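Local structure of listeriolysin O (Listeria monocytogenes, 4CDB) at residues K66-N71 and Y368-S373; S175-I180 and N364-I369. The protein binds cholesterol-containing host membranes and, after a major conformational change, inserts into them as an oligomeric pore that lyses the cell. All coordinates share one frame; numbering follows the deposited sequence.

Contacts 1 and 2 follow one another along strand 362-385 and share Y368 and I369; their centres lie about 9 Å apart. In contact 1 the strand pairs edge to edge with strand 59-74, and in contact 2 one of its faces receives helix 176-183. The ladder of contact 1 runs on into contact 2, since I70 N lies 2.8 Å from S366 O, a probable hydrogen bond. Y368 ties the two together: K68 lies over one face of its ring, Q178 over the opposite face, and the hydroxyl holds a sodium ion whose site also includes Q178 and E171. Residues 176-189, largely helical here, are thought to form a membrane-spanning strand in the pore, so contact 2 would probably break.

Contact 1: K66-N71 and Y368-S373; sequences KKKSIN and YIETTS. With NA (sodium ion), chain K; NA (sodium ion), chain G.
The hydroxyl of Y368 is gripped from two directions: a sodium ion lies 2.8 Å from OH, and a water that donates to OH at 3.2 Å also donates to the carbonyl O of S69, joining the tip of the tyrosine to the backbone of strand 59-74. E171 and Q178 complete the sodium site. CG of Y368 stands between its own backbone N and carbonyl carbon (chi1 65°), which swings the ring across the strand to cover K68 CB. There K68 CB, off-centre toward the rim, makes a CH-pi contact, 3.7 Å from the ring centroid, while I70 CG2 approaches the ring obliquely at CE1. A lysine suits this place because CB and CG pack while the bent chain keeps its ammonium near E370. K68 CG goes on to touch E370 CB at 3.7 Å. The acidic end of E370 has lysines nearby, with K66 NZ 4.7 Å from OE1; charges at such a distance do not make a salt bridge but probably attract. The backbones pair through K66 with E370 and K68 with Y368, both hydrogen-bonded pairs, and K67 with I369, a non-hydrogen-bonded pair whose side chains lie on the other face. E370 N reaches K66 O at 2.7 Å, and K68 N reaches Y368 O at 2.8 Å with an N-H...O angle of 170°. The N-to-C directions of the short segments differ by 127°, well short of antiparallel, a sign of marked twist. This is an antiparallel beta ladder, consistent with the long, curved sheet of domain 2 in cholesterol-dependent cytolysins.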
ATOM      1  N   LYS A  66       6.696  11.004  11.989  1.00 50.22           N
ATOM      2  CA  LYS A  66       6.447  12.204  11.199  1.00 52.12           C
ATOM      3  C   LYS A  66       4.985  12.278  10.763  1.00 50.05           C
ATOM      4  O   LYS A  66       4.370  11.261  10.438  1.00 46.91           O
ATOM      5  CB  LYS A  66       7.367  12.249   9.975  1.00 58.23           C
ATOM      6  CG  LYS A  66       7.235  13.528   9.148  1.00 66.62           C
ATOM      7  CD  LYS A  66       7.848  13.392   7.756  1.00 71.66           C
ATOM      8  CE  LYS A  66       9.338  13.697   7.743  1.00 74.18           C
ATOM      9  NZ  LYS A  66      10.157  12.622   8.365  1.00 75.12           N
ATOM     10  N   LYS A  67       4.435  13.487  10.764  1.00 45.42           N
ATOM     11  CA  LYS A  67       3.071  13.703  10.303  1.00 47.28           C
ATOM     12  C   LYS A  67       3.038  13.751   8.778  1.00 50.74           C
ATOM     13  O   LYS A  67       3.766  14.529   8.159  1.00 53.95           O
ATOM     14  CB  LYS A  67       2.520  15.006  10.876  1.00 51.99           C
ATOM     15  CG  LYS A  67       1.118  15.348  10.408  1.00 56.05           C
ATOM     16  CD  LYS A  67       0.700  16.723  10.894  1.00 60.15           C
ATOM     17  CE  LYS A  67      -0.679  17.092  10.377  1.00 62.48           C
ATOM     18  NZ  LYS A  67      -1.059  18.483  10.749  1.00 65.69           N
ATOM     19  N   LYS A  68       2.201  12.911   8.176  1.00 46.48           N
ATOM     20  CA  LYS A  68       2.066  12.874   6.723  1.00 46.48           C
ATOM     21  C   LYS A  68       0.618  13.088   6.286  1.00 49.71           C
ATOM     22  O   LYS A  68      -0.312  12.913   7.073  1.00 47.80           O
ATOM     23  CB  LYS A  68       2.580  11.543   6.169  1.00 47.97           C
ATOM     24  CG  LYS A  68       4.017  11.217   6.548  1.00 54.59           C
ATOM     25  CD  LYS A  68       4.989  12.239   5.983  1.00 64.24           C
ATOM     26  CE  LYS A  68       5.675  11.730   4.724  1.00 70.33           C
ATOM     27  NZ  LYS A  68       4.713  11.441   3.625  1.00 73.67           N
ATOM     28  N   SER A  69       0.436  13.469   5.026  1.00 51.73           N
ATOM     29  CA  SER A  69      -0.898  13.647   4.466  1.00 58.23           C
ATOM     30  C   SER A  69      -1.069  12.855   3.179  1.00 61.55           C
ATOM     31  O   SER A  69      -0.203  12.882   2.302  1.00 63.75           O
ATOM     32  CB  SER A  69      -1.180  15.125   4.189  1.00 59.88           C
ATOM     33  OG  SER A  69      -1.369  15.847   5.391  1.00 65.34           O
ATOM     34  N   ILE A  70      -2.187  12.146   3.073  1.00 58.22           N
ATOM     35  CA  ILE A  70      -2.556  11.502   1.821  1.00 59.02           C
ATOM     36  C   ILE A  70      -3.818  12.163   1.260  1.00 61.34           C
ATOM     37  O   ILE A  70      -4.909  12.038   1.819  1.00 60.02           O
ATOM     38  CB  ILE A  70      -2.697   9.957   1.959  1.00 61.98           C
ATOM     39  CG1 ILE A  70      -3.215   9.345   0.656  1.00 66.27           C
ATOM     40  CG2 ILE A  70      -3.593   9.579   3.133  1.00 60.81           C
ATOM     41  CD1 ILE A  70      -3.185   7.829   0.634  1.00 68.26           C
ATOM     42  N   ASN A  71      -3.642  12.900   0.167  1.00 66.62           N
ATOM     43  CA  ASN A  71      -4.723  13.662  -0.445  1.00 70.52           C
ATOM     44  C   ASN A  71      -4.913  13.222  -1.893  1.00 68.94           C
ATOM     45  O   ASN A  71      -4.085  13.521  -2.755  1.00 71.87           O
ATOM     46  CB  ASN A  71      -4.414  15.159  -0.380  1.00 76.09           C
ATOM     47  CG  ASN A  71      -5.547  15.967   0.225  1.00 83.48           C
ATOM     48  OD1 ASN A  71      -5.380  16.619   1.258  1.00 85.71           O
ATOM     49  ND2 ASN A  71      -6.707  15.934  -0.419  1.00 85.37           N
ATOM     50  N   TYR A 368      -1.836  11.140   8.782  1.00 40.27           N
ATOM     51  CA  TYR A 368      -1.385   9.968   9.522  1.00 41.66           C
ATOM     52  C   TYR A 368       0.038  10.134  10.047  1.00 37.70           C
ATOM     53  O   TYR A 368       0.801  10.972   9.563  1.00 34.42           O
ATOM     54  CB  TYR A 368      -1.497   8.708   8.659  1.00 37.08           C
ATOM     55  CG  TYR A 368      -0.594   8.687   7.445  1.00 42.00           C
ATOM     56  CD1 TYR A 368      -0.989   9.269   6.247  1.00 43.43           C
ATOM     57  CD2 TYR A 368       0.652   8.071   7.495  1.00 41.01           C
ATOM     58  CE1 TYR A 368      -0.165   9.246   5.134  1.00 41.17           C
ATOM     59  CE2 TYR A 368       1.480   8.044   6.391  1.00 42.95           C
ATOM     60  CZ  TYR A 368       1.068   8.631   5.213  1.00 44.13           C
ATOM     61  OH  TYR A 368       1.896   8.603   4.115  1.00 46.29           O
ATOM     62  N   ILE A 369       0.385   9.332  11.047  1.00 38.05           N
ATOM     63  CA  ILE A 369       1.727   9.350  11.604  1.00 41.45           C
ATOM     64  C   ILE A 369       2.569   8.244  10.984  1.00 40.99           C
ATOM     65  O   ILE A 369       2.269   7.059  11.141  1.00 44.43           O
ATOM     66  CB  ILE A 369       1.707   9.178  13.132  1.00 41.84           C
ATOM     67  CG1 ILE A 369       0.968  10.345  13.790  1.00 47.61           C
ATOM     68  CG2 ILE A 369       3.121   9.067  13.674  1.00 42.57           C
ATOM     69  CD1 ILE A 369       0.833  10.220  15.295  1.00 50.77           C
ATOM     70  N   GLU A 370       3.617   8.635  10.268  1.00 41.32           N
ATOM     71  CA  GLU A 370       4.539   7.666   9.692  1.00 43.25           C
ATOM     72  C   GLU A 370       5.625   7.328  10.708  1.00 46.73           C
ATOM     73  O   GLU A 370       6.372   8.205  11.145  1.00 42.77           O
ATOM     74  CB  GLU A 370       5.174   8.220   8.418  1.00 45.18           C
ATOM     75  CG  GLU A 370       6.144   7.262   7.746  1.00 50.91           C
ATOM     76  CD  GLU A 370       6.928   7.912   6.623  1.00 60.11           C
ATOM     77  OE1 GLU A 370       7.649   8.896   6.891  1.00 64.38           O
ATOM     78  OE2 GLU A 370       6.828   7.433   5.475  1.00 66.07           O
ATOM     79  N   THR A 371       5.704   6.057  11.087  1.00 48.85           N
ATOM     80  CA  THR A 371       6.703   5.609  12.049  1.00 49.14           C
ATOM     81  C   THR A 371       7.848   4.885  11.354  1.00 54.31           C
ATOM     82  O   THR A 371       7.638   3.882  10.672  1.00 54.69           O
ATOM     83  CB  THR A 371       6.083   4.676  13.099  1.00 45.51           C
ATOM     84  OG1 THR A 371       5.018   5.361  13.768  1.00 45.54           O
ATOM     85  CG2 THR A 371       7.130   4.242  14.119  1.00 39.75           C
ATOM     86  N   THR A 372       9.058   5.406  11.524  1.00 55.16           N
ATOM     87  CA  THR A 372      10.250   4.763  10.989  1.00 55.95           C
ATOM     88  C   THR A 372      11.212   4.445  12.126  1.00 58.01           C
ATOM     89  O   THR A 372      11.334   5.215  13.078  1.00 57.21           O
ATOM     90  CB  THR A 372      10.959   5.649   9.947  1.00 58.70           C
ATOM     91  OG1 THR A 372      11.310   6.904  10.542  1.00 63.35           O
ATOM     92  CG2 THR A 372      10.053   5.893   8.751  1.00 63.28           C
ATOM     93  N   SER A 373      11.893   3.308  12.026  1.00 59.02           N
ATOM     94  CA  SER A 373      12.809   2.886  13.077  1.00 59.34           C
ATOM     95  C   SER A 373      14.220   2.621  12.556  1.00 63.23           C
ATOM     96  O   SER A 373      14.454   2.564  11.348  1.00 61.92           O
ATOM     97  CB  SER A 373      12.269   1.648  13.795  1.00 54.81           C
ATOM     98  OG  SER A 373      12.263   0.528  12.934  1.00 56.12           O
TER
HETATM   99 NA    NA K1536       0.721   7.061   2.106  1.00 59.59          NA
HETATM  100 NA    NA G1532       7.485   1.558   9.840  1.00 84.81          NA
HETATM  101  O   HOH W   1       1.736  10.675   1.712  1.00 72.13           O
HETATM  102  O   HOH W   2       7.580   1.122   7.404  1.00 70.00           O
HETATM  103  O   HOH W   3       7.462   0.347  12.052  1.00 59.85           O

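Contact 2: S175-I180 and N364-I369; sequences SESQLI and NNSEYI. With NA (sodium ion), chain K; NA (sodium ion), chain H; NA (sodium ion), chain S.
From the helix, Q178 reaches over the ring of Y368. Its CB starts the contact at the near end of the ring, 3.9 Å from Y368 CG. CG of Q178, set anti to the backbone N (chi1 172°), lies over the ring face in a CH-pi contact, 3.8 Å from the centroid. Beyond CG the chain bends at chi2, and the amide plane stacks on the ring plane with only 25° between them. The amide end then reaches the sodium ion held by the tyrosine hydroxyl. Glutamine fits here because its two methylene groups cover an aromatic face and its polar end still reaches the ion.

S175 occupies the N-cap position: its OG accepts from Q178 N at 3.2 Å, which closes the first turn of the helix. The same OG touches CB of Y368 and donates to a water that in turn bonds to the carbonyl O of E367. Deeper in, S177 OG and S366 OG share a hydrogen bond of 2.9 Å, and S177 OG is also bonded to Y40 OH and D43 N, so this buried hydroxyl is well satisfied; serine is small enough for helix and strand to come close here. S177 also belongs, with D43, to a sodium site. At the far end, another sodium ion joins the segments, bound by N364 OD1 at 2.4 Å and by the carbonyl O of I180 at 2.9 Å, while N364 ND2 bonds to Q72 O. Segment 176-180 runs at 146° to segment 364-369, roughly antiparallel to it, on one face of the sheet. Within that sheet, strand 362-385 pairs in parallel with strand 39-41, whose Y40 touches I180, and antiparallel with strand 59-74, while helix 187-194 packs on L179 and I180.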
ATOM      1  N   SER A 175      -1.862   3.552   9.060  1.00 39.62           N
ATOM      2  CA  SER A 175      -3.154   3.697   9.731  1.00 42.84           C
ATOM      3  C   SER A 175      -4.308   3.258   8.834  1.00 44.81           C
ATOM      4  O   SER A 175      -4.190   3.267   7.608  1.00 44.12           O
ATOM      5  CB  SER A 175      -3.368   5.135  10.210  1.00 40.76           C
ATOM      6  OG  SER A 175      -3.647   6.003   9.128  1.00 42.73           O
ATOM      7  N   GLU A 176      -5.420   2.875   9.455  1.00 46.45           N
ATOM      8  CA  GLU A 176      -6.605   2.456   8.717  1.00 47.36           C
ATOM      9  C   GLU A 176      -7.109   3.577   7.817  1.00 43.09           C
ATOM     10  O   GLU A 176      -7.421   3.357   6.647  1.00 39.77           O
ATOM     11  CB  GLU A 176      -7.714   2.025   9.680  1.00 51.32           C
ATOM     12  CG  GLU A 176      -9.005   1.605   8.987  1.00 58.41           C
ATOM     13  CD  GLU A 176     -10.162   1.416   9.952  1.00 70.25           C
ATOM     14  OE1 GLU A 176     -10.649   2.425  10.505  1.00 73.72           O
ATOM     15  OE2 GLU A 176     -10.588   0.260  10.154  1.00 74.23           O
ATOM     16  N   SER A 177      -7.172   4.782   8.371  1.00 38.42           N
ATOM     17  CA  SER A 177      -7.671   5.942   7.644  1.00 42.34           C
ATOM     18  C   SER A 177      -6.805   6.281   6.434  1.00 42.35           C
ATOM     19  O   SER A 177      -7.304   6.734   5.405  1.00 41.60           O
ATOM     20  CB  SER A 177      -7.763   7.147   8.578  1.00 45.37           C
ATOM     21  OG  SER A 177      -8.265   8.278   7.895  1.00 50.65           O
ATOM     22  N   GLN A 178      -5.501   6.060   6.569  1.00 37.41           N
ATOM     23  CA  GLN A 178      -4.570   6.282   5.470  1.00 34.35           C
ATOM     24  C   GLN A 178      -4.870   5.340   4.314  1.00 34.29           C
ATOM     25  O   GLN A 178      -4.938   5.756   3.159  1.00 36.06           O
ATOM     26  CB  GLN A 178      -3.131   6.066   5.940  1.00 36.74           C
ATOM     27  CG  GLN A 178      -2.103   6.083   4.819  1.00 37.60           C
ATOM     28  CD  GLN A 178      -0.994   5.071   5.033  1.00 42.21           C
ATOM     29  OE1 GLN A 178      -1.075   4.224   5.921  1.00 42.29           O
ATOM     30  NE2 GLN A 178       0.049   5.152   4.214  1.00 40.23           N
ATOM     31  N   LEU A 179      -5.056   4.065   4.637  1.00 29.66           N
ATOM     32  CA  LEU A 179      -5.296   3.049   3.620  1.00 35.86           C
ATOM     33  C   LEU A 179      -6.702   3.145   3.026  1.00 36.39           C
ATOM     34  O   LEU A 179      -6.926   2.756   1.881  1.00 38.39           O
ATOM     35  CB  LEU A 179      -5.028   1.654   4.191  1.00 30.41           C
ATOM     36  CG  LEU A 179      -3.567   1.427   4.586  1.00 33.10           C
ATOM     37  CD1 LEU A 179      -3.372   0.052   5.196  1.00 30.45           C
ATOM     38  CD2 LEU A 179      -2.660   1.616   3.379  1.00 32.88           C
ATOM     39  N   ILE A 180      -7.642   3.669   3.806  1.00 33.64           N
ATOM     40  CA  ILE A 180      -8.990   3.920   3.305  1.00 37.04           C
ATOM     41  C   ILE A 180      -8.961   5.009   2.231  1.00 39.29           C
ATOM     42  O   ILE A 180      -9.658   4.922   1.223  1.00 33.43           O
ATOM     43  CB  ILE A 180      -9.962   4.293   4.448  1.00 32.49           C
ATOM     44  CG1 ILE A 180     -10.282   3.058   5.289  1.00 28.75           C
ATOM     45  CG2 ILE A 180     -11.255   4.869   3.903  1.00 32.92           C
ATOM     46  CD1 ILE A 180     -11.207   3.330   6.460  1.00 34.49           C
ATOM     47  N   ASN A 364     -10.538  12.318  -1.472  1.00 42.06           N
ATOM     48  CA  ASN A 364     -10.016  11.810  -0.207  1.00 41.47           C
ATOM     49  C   ASN A 364      -8.933  12.702   0.386  1.00 46.97           C
ATOM     50  O   ASN A 364      -8.081  13.223  -0.332  1.00 49.51           O
ATOM     51  CB  ASN A 364      -9.450  10.398  -0.382  1.00 31.03           C
ATOM     52  CG  ASN A 364     -10.466   9.424  -0.930  1.00 33.33           C
ATOM     53  OD1 ASN A 364     -11.157   8.739  -0.176  1.00 36.07           O
ATOM     54  ND2 ASN A 364     -10.561   9.351  -2.252  1.00 32.27           N
ATOM     55  N   ASN A 365      -8.973  12.870   1.704  1.00 50.50           N
ATOM     56  CA  ASN A 365      -7.883  13.509   2.431  1.00 53.26           C
ATOM     57  C   ASN A 365      -7.743  12.905   3.824  1.00 49.09           C
ATOM     58  O   ASN A 365      -8.731  12.723   4.537  1.00 49.29           O
ATOM     59  CB  ASN A 365      -8.076  15.026   2.507  1.00 60.44           C
ATOM     60  CG  ASN A 365      -9.101  15.435   3.543  1.00 69.70           C
ATOM     61  OD1 ASN A 365      -8.765  16.056   4.551  1.00 76.79           O
ATOM     62  ND2 ASN A 365     -10.360  15.089   3.300  1.00 72.25           N
ATOM     63  N   SER A 366      -6.513  12.579   4.203  1.00 50.48           N
ATOM     64  CA  SER A 366      -6.261  11.947   5.491  1.00 49.27           C
ATOM     65  C   SER A 366      -4.864  12.262   6.001  1.00 49.24           C
ATOM     66  O   SER A 366      -3.901  12.273   5.233  1.00 51.45           O
ATOM     67  CB  SER A 366      -6.444  10.431   5.388  1.00 47.41           C
ATOM     68  OG  SER A 366      -6.134   9.796   6.616  1.00 52.91           O
ATOM     69  N   GLU A 367      -4.761  12.521   7.299  1.00 45.48           N
ATOM     70  CA  GLU A 367      -3.468  12.717   7.935  1.00 45.08           C
ATOM     71  C   GLU A 367      -3.122  11.476   8.741  1.00 43.41           C
ATOM     72  O   GLU A 367      -4.004  10.832   9.309  1.00 43.15           O
ATOM     73  CB  GLU A 367      -3.493  13.944   8.847  1.00 49.18           C
ATOM     74  CG  GLU A 367      -3.764  15.253   8.129  1.00 56.83           C
ATOM     75  CD  GLU A 367      -3.843  16.430   9.081  1.00 64.71           C
ATOM     76  OE1 GLU A 367      -3.838  16.204  10.310  1.00 67.31           O
ATOM     77  OE2 GLU A 367      -3.908  17.580   8.601  1.00 67.72           O
ATOM     78  N   TYR A 368      -1.836  11.140   8.782  1.00 40.27           N
ATOM     79  CA  TYR A 368      -1.385   9.968   9.522  1.00 41.66           C
ATOM     80  C   TYR A 368       0.038  10.134  10.047  1.00 37.70           C
ATOM     81  O   TYR A 368       0.801  10.972   9.563  1.00 34.42           O
ATOM     82  CB  TYR A 368      -1.497   8.708   8.659  1.00 37.08           C
ATOM     83  CG  TYR A 368      -0.594   8.687   7.445  1.00 42.00           C
ATOM     84  CD1 TYR A 368      -0.989   9.269   6.247  1.00 43.43           C
ATOM     85  CD2 TYR A 368       0.652   8.071   7.495  1.00 41.01           C
ATOM     86  CE1 TYR A 368      -0.165   9.246   5.134  1.00 41.17           C
ATOM     87  CE2 TYR A 368       1.480   8.044   6.391  1.00 42.95           C
ATOM     88  CZ  TYR A 368       1.068   8.631   5.213  1.00 44.13           C
ATOM     89  OH  TYR A 368       1.896   8.603   4.115  1.00 46.29           O
ATOM     90  N   ILE A 369       0.385   9.332  11.047  1.00 38.05           N
ATOM     91  CA  ILE A 369       1.727   9.350  11.604  1.00 41.45           C
ATOM     92  C   ILE A 369       2.569   8.244  10.984  1.00 40.99           C
ATOM     93  O   ILE A 369       2.269   7.059  11.141  1.00 44.43           O
ATOM     94  CB  ILE A 369       1.707   9.178  13.132  1.00 41.84           C
ATOM     95  CG1 ILE A 369       0.968  10.345  13.790  1.00 47.61           C
ATOM     96  CG2 ILE A 369       3.121   9.067  13.674  1.00 42.57           C
ATOM     97  CD1 ILE A 369       0.833  10.220  15.295  1.00 50.77           C
TER
HETATM   98 NA    NA K1536       0.721   7.061   2.106  1.00 59.59          NA
HETATM   99 NA    NA H1533     -11.904   6.426   0.084  1.00 54.30          NA
HETATM  100 NA    NA S1544     -10.057  -2.073   9.264  1.00 73.33          NA
HETATM  101  O   HOH W   4      -4.202   8.324  10.561  1.00 41.21           O
HETATM  102  O   HOH W   5     -11.783   6.649  -2.887  1.00 51.30           O
HETATM  103  O   HOH W   6     -14.222   5.013  -0.797  1.00 35.19           O
HETATM  104  O   HOH W   7     -11.591  -4.044   9.231  1.00 52.16           O